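Local coordinates for putative signal recognition particle protein (Chaetomium thermophilum, PDB 5CK4) that binds guanine nucleotides as the Arf-like GTPase subunit (SR beta) of the signal recognition particle receptor, associated with secretory membranes and probably taking part in protein translocation, at residues A[19-25]-A[160-166]; A[33-39]-A[109-115]; A[213-219]-A[308-312]. One frame throughout, in Å; residues are numbered along the deposited sequence.

Contact 1 (A[19-25]-A[160-166])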
loop_
_atom_site.group_PDB
_atom_site.type_symbol
_atom_site.label_atom_id
_atom_site.label_comp_id
_atom_site.label_asym_id
_atom_site.label_seq_id
_atom_site.Cartn_x
_atom_site.Cartn_y
_atom_site.Cartn_z
ATOM N N LEU A 19 -9.926 -17.399 -0.602
ATOM C CA LEU A 19 -8.718 -16.948 -1.286
ATOM C C LEU A 19 -7.978 -15.934 -0.418
ATOM O O LEU A 19 -8.587 -15.285 0.433
ATOM C CB LEU A 19 -9.079 -16.306 -2.631
ATOM C CG LEU A 19 -9.505 -17.216 -3.787
ATOM C CD1 LEU A 19 -9.952 -16.371 -4.966
ATOM C CD2 LEU A 19 -8.370 -18.139 -4.197
ATOM N N PRO A 20 -6.662 -15.790 -0.628
ATOM C CA PRO A 20 -5.916 -14.808 0.167
ATOM C C PRO A 20 -6.305 -13.371 -0.196
ATOM O O PRO A 20 -6.875 -13.152 -1.269
ATOM C CB PRO A 20 -4.460 -15.096 -0.201
ATOM C CG PRO A 20 -4.529 -15.750 -1.539
ATOM C CD PRO A 20 -5.788 -16.544 -1.544
ATOM N N SER A 21 -6.002 -12.423 0.693
ATOM C CA SER A 21 -6.406 -11.024 0.547
ATOM C C SER A 21 -5.271 -10.051 0.227
ATOM O O SER A 21 -4.131 -10.212 0.672
ATOM C CB SER A 21 -7.093 -10.542 1.833
ATOM O OG SER A 21 -8.472 -10.863 1.844
ATOM N N VAL A 22 -5.608 -9.023 -0.538
ATOM C CA VAL A 22 -4.720 -7.890 -0.767
ATOM C C VAL A 22 -5.449 -6.618 -0.330
ATOM O O VAL A 22 -6.498 -6.275 -0.885
ATOM C CB VAL A 22 -4.302 -7.816 -2.253
ATOM C CG1 VAL A 22 -3.469 -6.571 -2.538
ATOM C CG2 VAL A 22 -3.542 -9.111 -2.658
ATOM N N LEU A 23 -4.919 -5.931 0.681
ATOM C CA LEU A 23 -5.520 -4.671 1.122
ATOM C C LEU A 23 -5.225 -3.539 0.152
ATOM O O LEU A 23 -4.071 -3.261 -0.182
ATOM C CB LEU A 23 -5.038 -4.260 2.525
ATOM C CG LEU A 23 -5.712 -4.913 3.734
ATOM C CD1 LEU A 23 -5.041 -4.453 5.017
ATOM C CD2 LEU A 23 -7.208 -4.602 3.770
ATOM N N LEU A 24 -6.281 -2.868 -0.279
ATOM C CA LEU A 24 -6.146 -1.706 -1.137
ATOM C C LEU A 24 -6.306 -0.458 -0.253
ATOM O O LEU A 24 -7.386 -0.198 0.278
ATOM C CB LEU A 24 -7.206 -1.771 -2.241
ATOM C CG LEU A 24 -7.243 -0.600 -3.232
ATOM C CD1 LEU A 24 -5.894 -0.435 -3.904
ATOM C CD2 LEU A 24 -8.356 -0.805 -4.264
ATOM N N ILE A 25 -5.218 0.289 -0.086
ATOM C CA ILE A 25 -5.122 1.384 0.878
ATOM C C ILE A 25 -4.747 2.666 0.130
ATOM O O ILE A 25 -4.012 2.609 -0.847
ATOM C CB ILE A 25 -3.975 1.092 1.881
ATOM C CG1 ILE A 25 -4.275 -0.156 2.706
ATOM C CG2 ILE A 25 -3.729 2.259 2.831
ATOM C CD1 ILE A 25 -3.153 -0.489 3.703
ATOM N N SER A 160 -9.780 -14.751 5.509
ATOM C CA SER A 160 -8.839 -14.685 4.401
ATOM C C SER A 160 -7.468 -14.185 4.853
ATOM O O SER A 160 -7.362 -13.181 5.555
ATOM C CB SER A 160 -9.381 -13.785 3.290
ATOM O OG SER A 160 -8.438 -13.658 2.240
ATOM N N LYS A 161 -6.423 -14.891 4.440
ATOM C CA LYS A 161 -5.059 -14.527 4.806
ATOM C C LYS A 161 -4.571 -13.291 4.037
ATOM O O LYS A 161 -4.628 -13.247 2.807
ATOM C CB LYS A 161 -4.127 -15.719 4.572
ATOM C CG LYS A 161 -2.682 -15.496 4.979
ATOM C CD LYS A 161 -1.967 -16.837 5.174
ATOM C CE LYS A 161 -0.471 -16.657 5.397
ATOM N NZ LYS A 161 0.176 -15.981 4.233
ATOM N N LEU A 162 -4.103 -12.285 4.772
ATOM C CA LEU A 162 -3.542 -11.079 4.162
ATOM C C LEU A 162 -2.137 -11.356 3.630
ATOM O O LEU A 162 -1.250 -11.740 4.391
ATOM C CB LEU A 162 -3.497 -9.949 5.186
ATOM C CG LEU A 162 -2.925 -8.628 4.671
ATOM C CD1 LEU A 162 -3.784 -8.082 3.534
ATOM C CD2 LEU A 162 -2.817 -7.628 5.812
ATOM N N LYS A 163 -1.924 -11.171 2.329
ATOM C CA LYS A 163 -0.624 -11.494 1.736
ATOM C C LYS A 163 0.080 -10.323 1.050
ATOM O O LYS A 163 1.267 -10.414 0.721
ATOM C CB LYS A 163 -0.741 -12.673 0.768
ATOM C CG LYS A 163 -1.178 -13.972 1.437
ATOM C CD LYS A 163 -0.693 -15.192 0.672
ATOM C CE LYS A 163 0.819 -15.366 0.794
ATOM N NZ LYS A 163 1.260 -16.749 0.424
ATOM N N ALA A 164 -0.636 -9.227 0.830
ATOM C CA ALA A 164 -0.016 -8.054 0.216
ATOM C C ALA A 164 -0.832 -6.798 0.416
ATOM O O ALA A 164 -2.004 -6.853 0.779
ATOM C CB ALA A 164 0.236 -8.282 -1.276
ATOM N N VAL A 165 -0.199 -5.663 0.147
ATOM C CA VAL A 165 -0.847 -4.366 0.243
ATOM C C VAL A 165 -0.609 -3.606 -1.050
ATOM O O VAL A 165 0.509 -3.564 -1.548
ATOM C CB VAL A 165 -0.231 -3.543 1.398
ATOM C CG1 VAL A 165 -0.664 -2.053 1.323
ATOM C CG2 VAL A 165 -0.607 -4.150 2.728
ATOM N N ILE A 166 -1.660 -3.024 -1.613
ATOM C CA ILE A 166 -1.457 -2.024 -2.651
ATOM C C ILE A 166 -1.761 -0.653 -2.050
ATOM O O ILE A 166 -2.863 -0.427 -1.527
ATOM C CB ILE A 166 -2.369 -2.267 -3.864
ATOM C CG1 ILE A 166 -2.023 -3.589 -4.551
ATOM C CG2 ILE A 166 -2.256 -1.096 -4.849
ATOM C CD1 ILE A 166 -3.033 -3.983 -5.670
#
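Ser-21 and Lys-161 start the backbone ladder between strand 21-25 and the longer strand that carries 160-166. The two run parallel, 22° apart in direction, and trade five main-chain hydrogen bonds. Ser-21 uses both its N, bonded to Lys-161 O at 2.7 Å, and its O, which takes the amide of Lys-163. Leu-23 does the same, giving its N to Ala-164 O at 3.1 Å and accepting from Ile-166 N, before Ile-25 N closes the row on Ile-166 O. Between Ser-21 and Val-22 the pairing slips by one residue, a beta bulge: Lys-163 is the extra residue, and the amide of Ala-164 is buried there without a partner.

Two serine hydroxyls meet ahead of the bulge. Ser-21 OG donates to Ser-160 OG at 2.8 Å. Ser-160 OG also lies against Leu-19 O, so close that the modelled geometry is doubtful and little should rest on it.

Apolar contacts occupy both faces of the sheet. Leu-162 CD1 sits against Leu-23 CG at 3.7 Å, the two side chains crossing at about a right angle, and Ile-25 CD1 meets Val-165 CG1 further along this face. On the other face Ile-166 fits between two residues of the first strand: its CG1 lies 3.9 Å from Val-22 CG1, while its CG2, turned anti to the backbone N, lies 3.8 Å from Leu-24 CD1.

In the fold these are inner strands of the GTPase sheet. Strand 112-115 pairs with the far edge of 21-25, and strand 214-219 with that of 159-170. Helix 123-131 covers the Leu-23 and Val-165 face through Leu-130; helix 306-313 lays Ile-312 on Val-22, Ala-164 and Ile-166.

Contact 2 (A[33-39]-A[109-115]); sequences TALLTLF and RKFLLID. With GDP (guanosine-5'-diphosphate), chain C.
Phe-39 carries most of this helix-on-strand packing, its ring lodged among Leu-113, Phe-111 and Arg-109. With CG anti to the backbone N (chi1 176°), the ring extends from the helix toward the strand. Leu-113 CB lies over one face, a CH-pi contact 3.9 Å from the ring centroid, and Leu-113 CD2 reaches back to Phe-39 CB. Phe-111 meets the same ring obliquely, the planes 42° apart and Phe-39 CE1 3.5 Å from Phe-111 CZ. At the ring's edge lies Phe-111 O, buried without a polar partner. Arg-109 runs past in the opposite direction, CD 3.6 Å from Phe-39 CE1, and places NH1 near Phe-39 O.

Leucine contacts continue toward the nucleotide: Leu-36 CD1 lies against Leu-113 O at 3.6 Å, with Leu-113 CB a little farther, and its other branch, CD2, touches Asp-115 CB at 3.8 Å.

Polar bonds gather at the first turn of the helix. Thr-33 grips GDP O1B twice, through N and through OG1 (2.8 Å), and Ala-34 N bonds O1A, so backbone amides of the P-loop helix hold both phosphates.

Helix 32-40 runs nearly antiparallel to strand 112-115, which pairs in the sheet with strand 21-25. Helix 306-313 flanks the packing: Trp-309 meets Phe-39 edge-to-face and takes a cation-pi contact from Arg-109.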
loop_
_atom_site.group_PDB
_atom_site.type_symbol
_atom_site.label_atom_id
_atom_site.label_comp_id
_atom_site.label_asym_id
_atom_site.label_seq_id
_atom_site.Cartn_x
_atom_site.Cartn_y
_atom_site.Cartn_z
ATOM N N THR A 33 -12.020 2.876 -5.613
ATOM C CA THR A 33 -13.300 2.341 -6.077
ATOM C C THR A 33 -13.196 1.940 -7.543
ATOM O O THR A 33 -13.630 0.850 -7.937
ATOM C CB THR A 33 -14.456 3.354 -5.898
ATOM O OG1 THR A 33 -14.547 3.750 -4.522
ATOM C CG2 THR A 33 -15.790 2.736 -6.344
ATOM N N ALA A 34 -12.597 2.819 -8.340
ATOM C CA ALA A 34 -12.413 2.559 -9.768
ATOM C C ALA A 34 -11.571 1.305 -10.014
ATOM O O ALA A 34 -11.890 0.489 -10.882
ATOM C CB ALA A 34 -11.782 3.777 -10.451
ATOM N N LEU A 35 -10.486 1.167 -9.257
ATOM C CA LEU A 35 -9.601 0.015 -9.392
ATOM C C LEU A 35 -10.315 -1.287 -9.041
ATOM O O LEU A 35 -10.179 -2.278 -9.754
ATOM C CB LEU A 35 -8.359 0.178 -8.516
ATOM C CG LEU A 35 -7.237 -0.855 -8.659
ATOM C CD1 LEU A 35 -6.720 -0.928 -10.090
ATOM C CD2 LEU A 35 -6.112 -0.508 -7.696
ATOM N N LEU A 36 -11.064 -1.281 -7.939
ATOM C CA LEU A 36 -11.848 -2.444 -7.547
ATOM C C LEU A 36 -12.839 -2.819 -8.654
ATOM O O LEU A 36 -13.035 -3.998 -8.956
ATOM C CB LEU A 36 -12.586 -2.182 -6.229
ATOM C CG LEU A 36 -13.454 -3.322 -5.683
ATOM C CD1 LEU A 36 -12.648 -4.608 -5.553
ATOM C CD2 LEU A 36 -14.086 -2.939 -4.341
ATOM N N THR A 37 -13.458 -1.811 -9.260
ATOM C CA THR A 37 -14.419 -2.047 -10.331
ATOM C C THR A 37 -13.738 -2.716 -11.516
ATOM O O THR A 37 -14.273 -3.657 -12.091
ATOM C CB THR A 37 -15.094 -0.742 -10.791
ATOM O OG1 THR A 37 -15.826 -0.176 -9.699
ATOM C CG2 THR A 37 -16.044 -1.004 -11.951
ATOM N N LEU A 38 -12.541 -2.241 -11.857
ATOM C CA LEU A 38 -11.778 -2.823 -12.956
ATOM C C LEU A 38 -11.391 -4.261 -12.626
ATOM O O LEU A 38 -11.497 -5.156 -13.473
ATOM C CB LEU A 38 -10.516 -2.004 -13.232
ATOM C CG LEU A 38 -9.617 -2.530 -14.358
ATOM C CD1 LEU A 38 -10.384 -2.622 -15.663
ATOM C CD2 LEU A 38 -8.371 -1.661 -14.540
ATOM N N PHE A 39 -10.951 -4.465 -11.387
ATOM C CA PHE A 39 -10.490 -5.764 -10.913
ATOM C C PHE A 39 -11.608 -6.784 -10.976
ATOM O O PHE A 39 -11.384 -7.931 -11.344
ATOM C CB PHE A 39 -9.948 -5.651 -9.480
ATOM C CG PHE A 39 -9.531 -6.972 -8.870
ATOM C CD1 PHE A 39 -8.247 -7.462 -9.053
ATOM C CD2 PHE A 39 -10.413 -7.703 -8.089
ATOM C CE1 PHE A 39 -7.857 -8.667 -8.491
ATOM C CE2 PHE A 39 -10.032 -8.911 -7.524
ATOM C CZ PHE A 39 -8.755 -9.393 -7.721
ATOM N N ARG A 109 -7.669 -14.347 -10.823
ATOM C CA ARG A 109 -6.383 -13.874 -10.309
ATOM C C ARG A 109 -5.976 -14.588 -9.020
ATOM O O ARG A 109 -4.811 -14.552 -8.617
ATOM C CB ARG A 109 -6.402 -12.352 -10.134
ATOM C CG ARG A 109 -6.669 -11.620 -11.448
ATOM C CD ARG A 109 -6.323 -10.136 -11.405
ATOM N NE ARG A 109 -6.406 -9.541 -12.740
ATOM C CZ ARG A 109 -7.474 -8.910 -13.219
ATOM N NH1 ARG A 109 -8.556 -8.775 -12.468
ATOM N NH2 ARG A 109 -7.457 -8.411 -14.449
ATOM N N LYS A 110 -6.950 -15.246 -8.399
ATOM C CA LYS A 110 -6.743 -16.069 -7.208
ATOM C C LYS A 110 -6.434 -15.258 -5.947
ATOM O O LYS A 110 -5.835 -15.770 -5.003
ATOM C CB LYS A 110 -5.677 -17.146 -7.450
ATOM C CG LYS A 110 -5.928 -17.990 -8.691
ATOM C CD LYS A 110 -4.758 -18.916 -8.969
ATOM C CE LYS A 110 -3.467 -18.135 -9.146
ATOM N NZ LYS A 110 -2.333 -19.025 -9.518
ATOM N N PHE A 111 -6.847 -13.996 -5.936
ATOM C CA PHE A 111 -6.829 -13.218 -4.705
ATOM C C PHE A 111 -8.000 -12.249 -4.624
ATOM O O PHE A 111 -8.621 -11.919 -5.633
ATOM C CB PHE A 111 -5.485 -12.501 -4.486
ATOM C CG PHE A 111 -5.227 -11.345 -5.424
ATOM C CD1 PHE A 111 -5.651 -10.063 -5.101
ATOM C CD2 PHE A 111 -4.525 -11.533 -6.607
ATOM C CE1 PHE A 111 -5.397 -8.989 -5.947
ATOM C CE2 PHE A 111 -4.267 -10.469 -7.462
ATOM C CZ PHE A 111 -4.708 -9.195 -7.129
ATOM N N LEU A 112 -8.303 -11.820 -3.406
ATOM C CA LEU A 112 -9.369 -10.868 -3.169
ATOM C C LEU A 112 -8.761 -9.492 -2.984
ATOM O O LEU A 112 -7.792 -9.333 -2.248
ATOM C CB LEU A 112 -10.160 -11.246 -1.914
ATOM C CG LEU A 112 -10.820 -12.626 -1.888
ATOM C CD1 LEU A 112 -11.465 -12.882 -0.536
ATOM C CD2 LEU A 112 -11.844 -12.747 -3.002
ATOM N N LEU A 113 -9.334 -8.504 -3.653
ATOM C CA LEU A 113 -8.902 -7.129 -3.491
ATOM C C LEU A 113 -9.835 -6.413 -2.511
ATOM O O LEU A 113 -11.031 -6.260 -2.778
ATOM C CB LEU A 113 -8.879 -6.430 -4.848
ATOM C CG LEU A 113 -8.347 -5.002 -4.891
ATOM C CD1 LEU A 113 -6.903 -4.936 -4.378
ATOM C CD2 LEU A 113 -8.470 -4.425 -6.292
ATOM N N ILE A 114 -9.283 -5.993 -1.375
ATOM C CA ILE A 114 -10.077 -5.439 -0.276
ATOM C C ILE A 114 -9.962 -3.919 -0.159
ATOM O O ILE A 114 -8.967 -3.391 0.343
ATOM C CB ILE A 114 -9.683 -6.062 1.083
ATOM C CG1 ILE A 114 -9.640 -7.588 0.985
ATOM C CG2 ILE A 114 -10.624 -5.583 2.194
ATOM C CD1 ILE A 114 -10.881 -8.213 0.371
ATOM N N ASP A 115 -10.998 -3.230 -0.625
ATOM C CA ASP A 115 -11.066 -1.774 -0.586
ATOM C C ASP A 115 -11.180 -1.322 0.874
ATOM O O ASP A 115 -11.857 -1.963 1.658
ATOM C CB ASP A 115 -12.293 -1.318 -1.383
ATOM C CG ASP A 115 -12.310 0.167 -1.642
ATOM O OD1 ASP A 115 -11.267 0.825 -1.448
ATOM O OD2 ASP A 115 -13.368 0.673 -2.057
HETATM P PB GDP C . -11.383 6.545 -4.255
HETATM O O1B GDP C . -12.236 5.324 -4.070
HETATM O O2B GDP C . -9.942 6.217 -3.892
HETATM O O3B GDP C . -11.815 7.708 -3.392
HETATM O O3A GDP C . -11.360 7.035 -5.782
HETATM P PA GDP C . -12.499 6.819 -6.907
HETATM O O1A GDP C . -12.531 5.395 -7.364
HETATM O O2A GDP C . -13.846 7.332 -6.467
HETATM O "O5'" GDP C . -11.818 7.746 -8.012
HETATM C "C5'" GDP C . -11.685 9.139 -7.784
HETATM C "C4'" GDP C . -11.768 9.835 -9.133
HETATM O "O4'" GDP C . -10.584 9.556 -9.883
HETATM C "C3'" GDP C . -12.939 9.333 -9.968
HETATM O "O3'" GDP C . -13.430 10.448 -10.712
HETATM C "C2'" GDP C . -12.307 8.352 -10.938
HETATM O "O2'" GDP C . -13.003 8.268 -12.179
HETATM C "C1'" GDP C . -10.947 8.979 -11.144
HETATM N N9 GDP C . -9.925 7.994 -11.557
HETATM C C8 GDP C . -9.670 6.786 -11.012
HETATM N N7 GDP C . -8.630 6.187 -11.656
HETATM C C5 GDP C . -8.208 7.037 -12.604
HETATM C C6 GDP C . -7.167 7.029 -13.643
HETATM O O6 GDP C . -6.400 6.044 -13.748
HETATM N N1 GDP C . -7.057 8.122 -14.422
HETATM C C2 GDP C . -7.878 9.189 -14.310
HETATM N N2 GDP C . -7.717 10.248 -15.142
HETATM N N3 GDP C . -8.862 9.259 -13.382
HETATM C C4 GDP C . -9.065 8.224 -12.532
#

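Contact 3 (A[213-219]-A[308-312]); sequences PVLIAAN and WWRWI. With GDP (guanosine-5'-diphosphate), chain C.
This is helix-on-sheet packing in the P-loop GTPase fold: the C-terminal helix 306-313 lies nearly antiparallel to strand 214-219, at 172°, and covers one face of the central sheet beside the nucleotide pocket. No hydrogen bond crosses between the two segments; apolar side chains and two indole rings do the work.

Leu-215 is wedged between the tryptophans. Its CB and CD1 go to Trp-311, CD1 resting over the face of the six-membered ring 4.2 Å from its centroid, while CD2 turns to Trp-308 and approaches CD1 of that indole at 3.7 Å. Pro-213 CB adds a contact to Trp-311 CH2, the far corner of the ring. That indole is turned toward the strand by CG lying anti to the backbone N (chi1 -169°), and its NE1 is bonded to Glu-292 on the neighbouring strand 291-295.

Trp-308 offers a face to Ala-217 and an edge to Asn-219. Ala-217 CB sits over its five-membered ring as a CH-pi contact, 3.8 Å from the centroid. A hydrogen bond from Trp-308 NE1 to Met-294 O helps fix the rotation of the ring.

The strand ends at Asn-219, which binds GDP and occupies the position of the asparagine in the NKxD guanine-recognition motif, followed here by Lys-220 and Asp-222. Its ND2 bonds Ala-30 O of the P-loop, tying base site to phosphate site, and lies 3.2 Å from GDP N7. The oxygen of the same amide, Asn-219 OD1, lies 3.3 Å from Trp-308 CH2, at the indole's edge.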
loop_
_atom_site.group_PDB
_atom_site.type_symbol
_atom_site.label_atom_id
_atom_site.label_comp_id
_atom_site.label_asym_id
_atom_site.label_seq_id
_atom_site.Cartn_x
_atom_site.Cartn_y
_atom_site.Cartn_z
ATOM N N PRO A 213 4.414 -7.956 1.119
ATOM C CA PRO A 213 4.977 -6.916 0.242
ATOM C C PRO A 213 4.025 -5.744 -0.006
ATOM O O PRO A 213 2.820 -5.892 0.163
ATOM C CB PRO A 213 5.222 -7.661 -1.070
ATOM C CG PRO A 213 4.314 -8.859 -1.018
ATOM C CD PRO A 213 4.259 -9.246 0.430
ATOM N N VAL A 214 4.566 -4.600 -0.419
ATOM C CA VAL A 214 3.756 -3.398 -0.597
ATOM C C VAL A 214 4.029 -2.826 -1.980
ATOM O O VAL A 214 5.173 -2.489 -2.309
ATOM C CB VAL A 214 4.080 -2.314 0.464
ATOM C CG1 VAL A 214 3.269 -1.043 0.215
ATOM C CG2 VAL A 214 3.787 -2.832 1.863
ATOM N N LEU A 215 2.979 -2.738 -2.786
ATOM C CA LEU A 215 3.084 -2.125 -4.096
ATOM C C LEU A 215 2.584 -0.703 -3.955
ATOM O O LEU A 215 1.427 -0.487 -3.586
ATOM C CB LEU A 215 2.216 -2.878 -5.114
ATOM C CG LEU A 215 2.181 -2.259 -6.512
ATOM C CD1 LEU A 215 3.567 -2.284 -7.155
ATOM C CD2 LEU A 215 1.178 -3.005 -7.388
ATOM N N ILE A 216 3.447 0.267 -4.226
ATOM C CA ILE A 216 2.986 1.647 -4.283
ATOM C C ILE A 216 2.551 1.933 -5.718
ATOM O O ILE A 216 3.374 2.069 -6.624
ATOM C CB ILE A 216 4.053 2.639 -3.797
ATOM C CG1 ILE A 216 4.397 2.340 -2.336
ATOM C CG2 ILE A 216 3.525 4.083 -3.945
ATOM C CD1 ILE A 216 5.620 3.054 -1.810
ATOM N N ALA A 217 1.240 1.979 -5.914
ATOM C CA ALA A 217 0.663 2.097 -7.245
ATOM C C ALA A 217 0.406 3.569 -7.579
ATOM O O ALA A 217 -0.505 4.207 -7.026
ATOM C CB ALA A 217 -0.620 1.271 -7.327
ATOM N N ALA A 218 1.247 4.114 -8.455
ATOM C CA ALA A 218 1.148 5.519 -8.827
ATOM C C ALA A 218 0.151 5.667 -9.972
ATOM O O ALA A 218 0.532 5.576 -11.146
ATOM C CB ALA A 218 2.540 6.071 -9.212
ATOM N N ASN A 219 -1.116 5.880 -9.604
ATOM C CA ASN A 219 -2.266 5.867 -10.506
ATOM C C ASN A 219 -2.424 7.154 -11.329
ATOM O O ASN A 219 -1.803 8.174 -11.028
ATOM C CB ASN A 219 -3.557 5.630 -9.697
ATOM C CG ASN A 219 -4.739 5.231 -10.569
ATOM O OD1 ASN A 219 -4.560 4.648 -11.637
ATOM N ND2 ASN A 219 -5.953 5.545 -10.116
ATOM N N TRP A 308 0.460 -4.036 -12.412
ATOM C CA TRP A 308 0.144 -4.088 -10.986
ATOM C C TRP A 308 -0.336 -5.488 -10.613
ATOM O O TRP A 308 0.132 -6.061 -9.634
ATOM C CB TRP A 308 -0.946 -3.079 -10.615
ATOM C CG TRP A 308 -0.568 -1.631 -10.642
ATOM C CD1 TRP A 308 0.674 -1.091 -10.511
ATOM C CD2 TRP A 308 -1.473 -0.526 -10.789
ATOM N NE1 TRP A 308 0.605 0.281 -10.581
ATOM C CE2 TRP A 308 -0.704 0.650 -10.753
ATOM C CE3 TRP A 308 -2.859 -0.425 -10.972
ATOM C CZ2 TRP A 308 -1.275 1.919 -10.860
ATOM C CZ3 TRP A 308 -3.425 0.835 -11.085
ATOM C CH2 TRP A 308 -2.633 1.992 -11.031
ATOM N N TRP A 309 -1.270 -6.040 -11.393
ATOM C CA TRP A 309 -1.815 -7.367 -11.102
ATOM C C TRP A 309 -0.745 -8.453 -11.172
ATOM O O TRP A 309 -0.789 -9.427 -10.422
ATOM C CB TRP A 309 -2.956 -7.750 -12.062
ATOM C CG TRP A 309 -4.113 -6.773 -12.167
ATOM C CD1 TRP A 309 -4.748 -6.397 -13.313
ATOM C CD2 TRP A 309 -4.774 -6.068 -11.096
ATOM N NE1 TRP A 309 -5.754 -5.505 -13.032
ATOM C CE2 TRP A 309 -5.789 -5.282 -11.681
ATOM C CE3 TRP A 309 -4.602 -6.021 -9.709
ATOM C CZ2 TRP A 309 -6.626 -4.460 -10.928
ATOM C CZ3 TRP A 309 -5.433 -5.201 -8.965
ATOM C CH2 TRP A 309 -6.435 -4.438 -9.575
ATOM N N ARG A 310 0.200 -8.290 -12.090
ATOM C CA ARG A 310 1.273 -9.265 -12.267
ATOM C C ARG A 310 2.212 -9.270 -11.062
ATOM O O ARG A 310 2.602 -10.328 -10.569
ATOM C CB ARG A 310 2.062 -8.944 -13.535
ATOM C CG ARG A 310 3.150 -9.936 -13.886
ATOM C CD ARG A 310 3.654 -9.694 -15.308
ATOM N NE ARG A 310 2.581 -9.800 -16.301
ATOM C CZ ARG A 310 1.987 -8.764 -16.893
ATOM N NH1 ARG A 310 2.358 -7.525 -16.599
ATOM N NH2 ARG A 310 1.020 -8.964 -17.782
ATOM N N TRP A 311 2.562 -8.074 -10.595
ATOM C CA TRP A 311 3.474 -7.919 -9.463
ATOM C C TRP A 311 2.913 -8.607 -8.216
ATOM O O TRP A 311 3.619 -9.358 -7.535
ATOM C CB TRP A 311 3.718 -6.429 -9.203
ATOM C CG TRP A 311 4.831 -6.117 -8.243
ATOM C CD1 TRP A 311 6.140 -5.877 -8.552
ATOM C CD2 TRP A 311 4.726 -5.997 -6.817
ATOM N NE1 TRP A 311 6.856 -5.615 -7.406
ATOM C CE2 TRP A 311 6.010 -5.686 -6.328
ATOM C CE3 TRP A 311 3.674 -6.134 -5.908
ATOM C CZ2 TRP A 311 6.265 -5.500 -4.975
ATOM C CZ3 TRP A 311 3.933 -5.948 -4.558
ATOM C CH2 TRP A 311 5.215 -5.636 -4.108
ATOM N N ILE A 312 1.634 -8.362 -7.940
ATOM C CA ILE A 312 0.952 -8.976 -6.800
ATOM C C ILE A 312 0.810 -10.482 -6.968
ATOM O O ILE A 312 1.095 -11.258 -6.047
ATOM C CB ILE A 312 -0.448 -8.359 -6.588
ATOM C CG1 ILE A 312 -0.330 -6.877 -6.216
ATOM C CG2 ILE A 312 -1.218 -9.124 -5.520
ATOM C CD1 ILE A 312 0.221 -6.616 -4.830
HETATM P PB GDP C . -11.383 6.545 -4.255
HETATM O O1B GDP C . -12.236 5.324 -4.070
HETATM O O2B GDP C . -9.942 6.217 -3.892
HETATM O O3B GDP C . -11.815 7.708 -3.392
HETATM O O3A GDP C . -11.360 7.035 -5.782
HETATM P PA GDP C . -12.499 6.819 -6.907
HETATM O O1A GDP C . -12.531 5.395 -7.364
HETATM O O2A GDP C . -13.846 7.332 -6.467
HETATM O "O5'" GDP C . -11.818 7.746 -8.012
HETATM C "C5'" GDP C . -11.685 9.139 -7.784
HETATM C "C4'" GDP C . -11.768 9.835 -9.133
HETATM O "O4'" GDP C . -10.584 9.556 -9.883
HETATM C "C3'" GDP C . -12.939 9.333 -9.968
HETATM O "O3'" GDP C . -13.430 10.448 -10.712
HETATM C "C2'" GDP C . -12.307 8.352 -10.938
HETATM O "O2'" GDP C . -13.003 8.268 -12.179
HETATM C "C1'" GDP C . -10.947 8.979 -11.144
HETATM N N9 GDP C . -9.925 7.994 -11.557
HETATM C C8 GDP C . -9.670 6.786 -11.012
HETATM N N7 GDP C . -8.630 6.187 -11.656
HETATM C C5 GDP C . -8.208 7.037 -12.604
HETATM C C6 GDP C . -7.167 7.029 -13.643
HETATM O O6 GDP C . -6.400 6.044 -13.748
HETATM N N1 GDP C . -7.057 8.122 -14.422
HETATM C C2 GDP C . -7.878 9.189 -14.310
HETATM N N2 GDP C . -7.717 10.248 -15.142
HETATM N N3 GDP C . -8.862 9.259 -13.382
HETATM C C4 GDP C . -9.065 8.224 -12.532
#

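All three contacts involve one mixed sheet, their centres 10 to 12 Å apart. Contact 1 pairs two of its strands, 21-25 and 159-170; strand 112-115 of contact 2 adjoins the first and strand 214-219 of contact 3 the second, giving the order 112-115, 21-25, 159-170, 214-219. Helices 32-40 and 306-313 pack side by side on this sheet, with Leu-35 against Trp-309. Along the chain, contact 2 is nested inside the loop closed by contact 1, and contact 3 follows. Both later contacts touch GDP, contact 2 mainly at the phosphates, contact 3 at the base, so both sides of the site are built from segments of, or packed on, this sheet.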